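Local structure of acetyl xylan esterase (Geobacillus stearothermophilus, 5BN1) at residues S5-L10 with K81-S86; E112-L117 with G155-Q160; I132-F137 with V170-A175. The protein hydrolyses acetyl side groups from the xylose units of xylan and xylo-oligosaccharides, a step in the breakdown of plant hemicellulose. The protein carries 1 engineered substitution. All blocks are in the same frame, centred on the assembly; numbering follows the deposited sequence.

Interactions 1 and 3 belong to the same parallel sheet: strand 84-88 of the first runs beside strand 130-134 of the third, and Val85 O lies 2.8 Å from Ile132 N. Interaction 2 joins two helices packed beside that sheet, and Val158 reaches Leu133 and Pro136 of interaction 3. The chemistry follows the place. Interaction 1, partly buried with its centre about 15 Å from the chain centre, mixes backbone bonds with carboxylates and a lysine; interaction 2 is mainly apolar, with one buried phenol hydroxyl bonded to Ile89 O and a carboxylate at its margin; interaction 3, its centre about 7 Å from the chain centre, is buried and relies on backbone and threonine hydrogen bonds.

Interaction 1 of 3, residues S5-L10 with K81-S86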
# COMPACT_ATOMS: atom_id res chain seq x y z
N SER A 5 -22.52 -32.98 -18.66
CA SER A 5 -23.13 -31.73 -18.40
C SER A 5 -23.95 -31.67 -17.17
O SER A 5 -24.65 -32.60 -16.84
CB SER A 5 -23.95 -31.39 -19.70
OG SER A 5 -23.95 -30.05 -19.94
N GLY A 6 -23.92 -30.59 -16.46
CA GLY A 6 -24.68 -30.41 -15.28
C GLY A 6 -23.99 -31.00 -14.06
O GLY A 6 -24.50 -30.76 -12.94
N GLU A 7 -22.82 -31.59 -14.29
CA GLU A 7 -22.09 -32.23 -13.12
C GLU A 7 -21.07 -31.28 -12.51
O GLU A 7 -20.66 -30.34 -13.19
CB GLU A 7 -21.36 -33.41 -13.48
CG GLU A 7 -22.27 -34.62 -13.78
CD GLU A 7 -21.60 -35.74 -14.47
OE1 GLU A 7 -22.46 -36.50 -14.95
OE2 GLU A 7 -20.36 -35.99 -14.79
N LYS A 8 -20.88 -31.40 -11.20
CA LYS A 8 -19.98 -30.56 -10.44
C LYS A 8 -18.68 -31.33 -10.23
O LYS A 8 -18.61 -32.42 -9.70
CB LYS A 8 -20.51 -30.15 -9.12
CG LYS A 8 -19.56 -29.36 -8.29
CD LYS A 8 -20.04 -29.05 -6.88
CE LYS A 8 -20.81 -27.84 -6.70
NZ LYS A 8 -21.12 -27.46 -5.32
N LEU A 9 -17.56 -30.73 -10.68
CA LEU A 9 -16.22 -31.29 -10.59
C LEU A 9 -15.47 -30.44 -9.62
O LEU A 9 -15.37 -29.21 -9.80
CB LEU A 9 -15.54 -31.27 -11.95
CG LEU A 9 -14.00 -31.44 -12.01
CD1 LEU A 9 -13.55 -32.76 -11.38
CD2 LEU A 9 -13.61 -31.43 -13.45
N LEU A 10 -14.96 -31.03 -8.53
CA LEU A 10 -14.33 -30.35 -7.47
C LEU A 10 -12.91 -30.83 -7.43
O LEU A 10 -12.61 -32.02 -7.36
CB LEU A 10 -14.99 -30.59 -6.11
CG LEU A 10 -14.44 -29.93 -4.89
CD1 LEU A 10 -15.57 -29.76 -3.87
CD2 LEU A 10 -13.39 -30.77 -4.20
N LYS A 81 -21.25 -31.28 -2.09
CA LYS A 81 -21.97 -32.22 -2.92
C LYS A 81 -21.49 -32.32 -4.32
O LYS A 81 -22.23 -32.21 -5.28
CB LYS A 81 -23.46 -31.82 -2.92
CG LYS A 81 -24.05 -31.64 -1.54
CD LYS A 81 -24.05 -32.97 -0.76
CE LYS A 81 -24.77 -32.89 0.60
NZ LYS A 81 -26.17 -32.48 0.27
N PRO A 82 -20.20 -32.57 -4.51
CA PRO A 82 -19.76 -32.81 -5.82
C PRO A 82 -20.13 -34.05 -6.50
O PRO A 82 -20.40 -35.08 -5.87
CB PRO A 82 -18.20 -32.79 -5.65
CG PRO A 82 -18.05 -33.41 -4.24
CD PRO A 82 -19.16 -32.83 -3.48
N ASP A 83 -20.11 -34.05 -7.80
CA ASP A 83 -20.26 -35.26 -8.59
C ASP A 83 -19.00 -36.01 -8.90
O ASP A 83 -18.86 -37.18 -8.85
CB ASP A 83 -20.98 -34.96 -9.90
CG ASP A 83 -22.33 -34.37 -9.66
OD1 ASP A 83 -23.21 -35.17 -9.05
OD2 ASP A 83 -22.64 -33.19 -9.89
N TRP A 84 -17.87 -35.22 -9.07
CA TRP A 84 -16.60 -35.75 -9.31
C TRP A 84 -15.59 -34.99 -8.41
O TRP A 84 -15.74 -33.78 -8.20
CB TRP A 84 -16.14 -35.55 -10.73
CG TRP A 84 -16.81 -36.37 -11.70
CD1 TRP A 84 -18.01 -36.10 -12.26
CD2 TRP A 84 -16.35 -37.63 -12.21
NE1 TRP A 84 -18.33 -37.18 -13.10
CE2 TRP A 84 -17.34 -38.11 -13.08
CE3 TRP A 84 -15.24 -38.42 -11.95
CZ2 TRP A 84 -17.23 -39.32 -13.71
CZ3 TRP A 84 -15.10 -39.62 -12.65
CH2 TRP A 84 -16.09 -40.03 -13.51
N VAL A 85 -14.72 -35.78 -7.78
CA VAL A 85 -13.67 -35.22 -6.93
C VAL A 85 -12.33 -35.64 -7.45
O VAL A 85 -11.96 -36.79 -7.62
CB VAL A 85 -13.78 -35.65 -5.43
CG1 VAL A 85 -12.65 -35.05 -4.56
CG2 VAL A 85 -15.07 -35.21 -4.87
N SER A 86 -11.48 -34.63 -7.77
CA SER A 86 -10.11 -34.77 -8.23
C SER A 86 -9.17 -34.39 -7.05
O SER A 86 -9.33 -33.35 -6.42
CB SER A 86 -9.73 -33.86 -9.42
OG SER A 86 -8.43 -34.04 -9.82
O HOH W 1 -23.59 -29.47 -5.83
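Strands 8-10 and 84-86 run parallel, their axes 4.7 Å apart and inclined by 19°, with Leu9 paired to Trp84 and Leu10 to Val85. The ladder runs from Trp84 N to Lys8 O, from Leu10 N to Trp84 O and from Ser86 N to Leu10 O, the last nearly straight. Lys8 O also takes the N-H of Asp83, so two donors grip one carbonyl. The Asp83 side chain accepts in turn: Asp83 OD2 takes the N-H of Lys8 N at 2.8 Å through its anti lone pair, while OD1 pairs with Lys129. Beside it, Glu7 keeps its chain extended beyond CG and brings OE2 to the edge of the Trp84 indole, 2.9 Å from NE1. That bond is bent to 137°, the N-H meeting OE2 from above the carboxylate plane, and the same oxygen also accepts from Gly4 N. Apolar contacts flank the ladder: Leu9 CD1 meets Trp84 CB at 3.9 Å, and on the other face Leu10 CB lies 3.9 Å from Pro82 CB. Lys8, bent at chi3 (-89°), lays CD against Pro82 CA and gives its ammonium to Gln80 O, with a weak bond to a water that donates to Lys81 O. The contact thus starts two neighbouring strands of the SGNH hydrolase sheet, and its two carboxylates serve as acceptors for N-H groups where the regular ladder begins.

Interaction 2 of 3, residues E112-L117 with G155-Q160; sequences EYEATL and GRVVKQ. With IMD (imidazole), chain F.
Val157 CG1 packs against both Tyr113 and Glu114 where two helices of the three-layer α/β/α SGNH fold lie side by side, their local axes 10.2 Å apart and inclined by 25°. Val157 CG1 stands 4.0 Å from Tyr113 CE2, at an oblique position to the ring, and 3.8 Å from Glu114 CG. The neighbouring valine meets the phenol differently: Val158 CG2 sits at the ring edge, near its plane, 3.2 Å from Tyr113 OH. Val158 CG2 also touches Leu117 CD2 at 3.9 Å, so one carbon fills the corner between residues a helical turn apart. Tyr113 reaches across because CG is anti to its backbone N (chi1 -177°). Its hydroxyl hydrogen-bonds with Ile89 O, which fixes the far end of the ring, and Tyr154 meets the ring with planes about 50° apart. Further out, Pro136 touches both Tyr113 and Val158, and Phe169 of strand 168-170 borders Val158, which joins helix 146-165 to the sheet. At the margin an imidazole, probably from the crystallisation liquor, lies by Glu114, whose chain bends at chi2; the imidazole N3 makes a weak bond of 2.6 Å to Glu114 OE2.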
# COMPACT_ATOMS: atom_id res chain seq x y z
N GLU A 112 0.91 -43.03 7.24
CA GLU A 112 -0.13 -42.06 7.40
C GLU A 112 -0.72 -41.65 6.04
O GLU A 112 -1.91 -41.55 5.96
CB GLU A 112 0.36 -40.83 8.17
CG GLU A 112 -0.71 -39.86 8.45
CD GLU A 112 -0.30 -38.59 9.23
OE1 GLU A 112 0.89 -38.46 9.55
OE2 GLU A 112 -1.17 -37.75 9.41
N TYR A 113 0.13 -41.50 5.08
CA TYR A 113 -0.34 -41.11 3.73
C TYR A 113 -1.30 -42.14 3.12
O TYR A 113 -2.42 -41.76 2.75
CB TYR A 113 0.85 -40.85 2.83
CG TYR A 113 0.49 -40.38 1.46
CD1 TYR A 113 0.19 -39.06 1.23
CD2 TYR A 113 0.54 -41.26 0.41
CE1 TYR A 113 -0.13 -38.62 -0.02
CE2 TYR A 113 0.25 -40.84 -0.92
CZ TYR A 113 -0.08 -39.48 -1.08
OH TYR A 113 -0.36 -39.11 -2.39
N GLU A 114 -0.85 -43.36 3.12
CA GLU A 114 -1.68 -44.42 2.54
C GLU A 114 -2.95 -44.55 3.31
O GLU A 114 -4.05 -44.69 2.73
CB GLU A 114 -0.92 -45.77 2.46
CG GLU A 114 -1.66 -46.89 1.71
CD GLU A 114 -2.59 -47.73 2.56
OE1 GLU A 114 -2.69 -47.57 3.77
OE2 GLU A 114 -3.29 -48.55 1.84
N ALA A 115 -2.89 -44.61 4.65
CA ALA A 115 -4.14 -44.83 5.35
C ALA A 115 -5.11 -43.76 5.28
O ALA A 115 -6.32 -43.98 5.12
CB ALA A 115 -3.83 -45.07 6.79
N THR A 116 -4.62 -42.47 5.27
CA THR A 116 -5.51 -41.35 5.24
C THR A 116 -6.10 -41.19 3.79
O THR A 116 -7.30 -41.00 3.66
CB THR A 116 -4.77 -40.06 5.66
OG1 THR A 116 -4.21 -40.22 6.99
CG2 THR A 116 -5.68 -38.87 5.64
N LEU A 117 -5.27 -41.32 2.78
CA LEU A 117 -5.75 -41.12 1.41
C LEU A 117 -6.80 -42.21 1.11
O LEU A 117 -7.85 -41.91 0.57
CB LEU A 117 -4.64 -41.16 0.41
CG LEU A 117 -5.06 -40.90 -1.08
CD1 LEU A 117 -5.81 -39.59 -1.25
CD2 LEU A 117 -3.84 -40.96 -1.96
N GLY A 155 3.54 -41.96 -5.25
CA GLY A 155 2.77 -42.15 -6.46
C GLY A 155 2.27 -43.63 -6.63
O GLY A 155 1.22 -43.76 -7.18
N ARG A 156 3.13 -44.56 -6.28
CA ARG A 156 2.73 -46.03 -6.30
C ARG A 156 1.54 -46.21 -5.42
O ARG A 156 0.56 -46.94 -5.78
CB ARG A 156 3.86 -46.93 -5.94
CG ARG A 156 4.93 -47.01 -6.91
CD ARG A 156 5.83 -48.23 -6.77
NE ARG A 156 6.64 -48.21 -5.56
CZ ARG A 156 7.78 -47.62 -5.41
NH1 ARG A 156 8.31 -46.81 -6.35
NH2 ARG A 156 8.43 -47.70 -4.27
N VAL A 157 1.48 -45.61 -4.23
CA VAL A 157 0.32 -45.63 -3.37
C VAL A 157 -0.90 -45.16 -4.03
O VAL A 157 -1.98 -45.71 -3.98
CB VAL A 157 0.54 -44.98 -1.98
CG1 VAL A 157 -0.77 -44.67 -1.29
CG2 VAL A 157 1.59 -45.77 -1.15
N VAL A 158 -0.81 -43.95 -4.65
CA VAL A 158 -1.94 -43.41 -5.34
C VAL A 158 -2.53 -44.39 -6.41
O VAL A 158 -3.77 -44.48 -6.48
CB VAL A 158 -1.53 -42.02 -5.91
CG1 VAL A 158 -2.70 -41.46 -6.70
CG2 VAL A 158 -1.19 -41.04 -4.76
N LYS A 159 -1.66 -44.91 -7.20
CA LYS A 159 -1.94 -45.80 -8.38
C LYS A 159 -2.71 -47.04 -7.81
O LYS A 159 -3.81 -47.37 -8.31
CB LYS A 159 -0.75 -46.15 -9.10
CG LYS A 159 -1.09 -47.00 -10.38
CD LYS A 159 0.07 -47.10 -11.30
CE LYS A 159 -0.41 -47.61 -12.71
NZ LYS A 159 0.79 -47.72 -13.52
N GLN A 160 -2.20 -47.51 -6.70
CA GLN A 160 -2.84 -48.73 -6.13
C GLN A 160 -4.14 -48.46 -5.46
O GLN A 160 -5.11 -49.30 -5.66
CB GLN A 160 -1.78 -49.43 -5.31
CG GLN A 160 -0.54 -49.98 -6.02
CD GLN A 160 -0.44 -50.88 -7.43
OE1 GLN A 160 -1.38 -50.95 -8.28
NE2 GLN A 160 0.82 -51.42 -7.72
N1 IMD F . -2.90 -50.77 -1.96
C2 IMD F . -3.45 -49.88 -0.96
N3 IMD F . -2.38 -49.46 -0.40
C4 IMD F . -1.26 -50.23 -0.65
C5 IMD F . -1.54 -51.03 -1.79

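Interaction 3 of 3, residues I132-F137 with V170-A175; sequences ILMTPF and VDTQAA
Thr135 meets Thr172 where strand 130-134 ends and helix 172-180 begins, at the parallel sheet of the α/β/α SGNH hydrolase fold. One parallel bridge, Met134 with Val170, precedes this meeting: Val170 N gives its hydrogen to Leu133 O, and Thr135 N to Val170 O, the latter nearly straight at 170°. The Thr135 side chain continues the contact. Thr135 CB lies 4.0 Å from Val170 O. The methyl branch, Thr135 CG2, comes to 3.7 Å from Val170 O and also borders Asp171 CA. With chi1 at 59° the other branch, Thr135 OG1, is turned in over its own main chain, where it accepts from Thr172 N at 2.9 Å while donating to Pro136 O. A valine here would probably leave the Thr172 N-H without its hydroxyl acceptor and Pro136 O without this donor. Thr172 OG1 donates to Thr135 O at 2.7 Å from well above the carbonyl plane. The two threonine side chains run antiparallel past one another, each hydroxyl serving the other residue's backbone. Apolar groups line the same junction: Ile132 CG2 meets Val170 CG2, while Met134, alongside Val170, bends at chi3 to set CE 3.8 Å from Thr172 CG2. Phe137 presents its ring edge to Thr172 OG1, and its side chain lies about 8 Å from those of His194 and Asp191, inferred charge-relay residues. Asp171, as N-cap, starts the helix, its OD1 accepting from Ala174 N at 3.0 Å with the donor above the carboxylate plane.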
# COMPACT_ATOMS: atom_id res chain seq x y z
N ILE A 132 -11.08 -38.82 -9.27
CA ILE A 132 -9.92 -38.86 -10.04
C ILE A 132 -8.68 -38.64 -9.14
O ILE A 132 -8.66 -37.68 -8.42
CB ILE A 132 -9.84 -37.68 -11.10
CG1 ILE A 132 -11.12 -37.69 -11.96
CG2 ILE A 132 -8.64 -37.86 -11.99
CD1 ILE A 132 -11.99 -36.50 -11.90
N LEU A 133 -7.81 -39.64 -9.05
CA LEU A 133 -6.63 -39.57 -8.23
C LEU A 133 -5.50 -39.24 -9.14
O LEU A 133 -5.04 -39.93 -10.00
CB LEU A 133 -6.37 -40.98 -7.56
CG LEU A 133 -7.36 -41.14 -6.46
CD1 LEU A 133 -7.25 -42.60 -5.99
CD2 LEU A 133 -7.08 -40.32 -5.26
N MET A 134 -4.89 -38.03 -8.81
CA MET A 134 -3.69 -37.65 -9.48
C MET A 134 -2.50 -37.83 -8.59
O MET A 134 -2.53 -37.49 -7.44
CB MET A 134 -3.77 -36.12 -9.78
CG MET A 134 -4.97 -35.69 -10.57
SD MET A 134 -5.14 -33.82 -10.88
CE MET A 134 -3.73 -33.63 -11.95
N THR A 135 -1.46 -38.37 -9.12
CA THR A 135 -0.22 -38.60 -8.32
C THR A 135 0.39 -37.23 -7.96
O THR A 135 0.19 -36.27 -8.74
CB THR A 135 0.89 -39.39 -9.01
OG1 THR A 135 1.36 -38.77 -10.23
CG2 THR A 135 0.34 -40.77 -9.46
N PRO A 136 1.01 -37.13 -6.82
CA PRO A 136 2.02 -36.04 -6.69
C PRO A 136 3.08 -36.24 -7.74
O PRO A 136 3.22 -37.22 -8.51
CB PRO A 136 2.44 -36.22 -5.25
CG PRO A 136 2.54 -37.75 -5.07
CD PRO A 136 1.26 -38.15 -5.73
N PHE A 137 4.04 -35.28 -7.78
CA PHE A 137 5.12 -35.32 -8.71
C PHE A 137 6.30 -34.49 -8.14
O PHE A 137 6.11 -33.70 -7.22
CB PHE A 137 4.70 -34.69 -10.11
CG PHE A 137 4.28 -33.25 -10.06
CD1 PHE A 137 5.28 -32.30 -10.09
CD2 PHE A 137 2.97 -32.87 -9.93
CE1 PHE A 137 4.90 -30.94 -9.96
CE2 PHE A 137 2.59 -31.58 -9.80
CZ PHE A 137 3.56 -30.61 -9.78
N VAL A 170 -4.40 -40.24 -12.81
CA VAL A 170 -3.49 -39.51 -13.62
C VAL A 170 -2.08 -39.61 -13.05
O VAL A 170 -1.85 -39.14 -11.91
CB VAL A 170 -3.93 -38.00 -13.61
CG1 VAL A 170 -3.00 -37.20 -14.56
CG2 VAL A 170 -5.38 -37.85 -13.98
N ASP A 171 -1.18 -40.09 -13.84
CA ASP A 171 0.21 -40.22 -13.50
C ASP A 171 0.92 -38.89 -13.94
O ASP A 171 1.41 -38.78 -15.05
CB ASP A 171 0.88 -41.42 -14.10
CG ASP A 171 2.23 -41.65 -13.60
OD1 ASP A 171 2.90 -40.74 -12.92
OD2 ASP A 171 2.81 -42.80 -13.73
N THR A 172 0.96 -37.96 -12.99
CA THR A 172 1.56 -36.61 -13.33
C THR A 172 3.01 -36.75 -13.44
O THR A 172 3.68 -36.00 -14.12
CB THR A 172 1.13 -35.58 -12.28
OG1 THR A 172 1.63 -36.02 -11.02
CG2 THR A 172 -0.33 -35.38 -12.24
N GLN A 173 3.67 -37.65 -12.70
CA GLN A 173 5.09 -37.86 -12.84
C GLN A 173 5.45 -38.30 -14.22
O GLN A 173 6.39 -37.81 -14.76
CB GLN A 173 5.66 -38.89 -11.81
CG GLN A 173 7.15 -38.90 -11.78
CD GLN A 173 7.76 -37.61 -11.30
OE1 GLN A 173 8.68 -37.02 -12.04
NE2 GLN A 173 7.37 -37.18 -10.22
N ALA A 174 4.74 -39.29 -14.77
CA ALA A 174 5.05 -39.75 -16.09
C ALA A 174 4.88 -38.61 -17.11
O ALA A 174 5.71 -38.57 -18.02
CB ALA A 174 4.08 -40.84 -16.48
N ALA A 175 3.93 -37.73 -16.85
CA ALA A 175 3.69 -36.57 -17.79
C ALA A 175 4.93 -35.67 -17.76
O ALA A 175 5.47 -35.26 -18.81
CB ALA A 175 2.45 -35.87 -17.41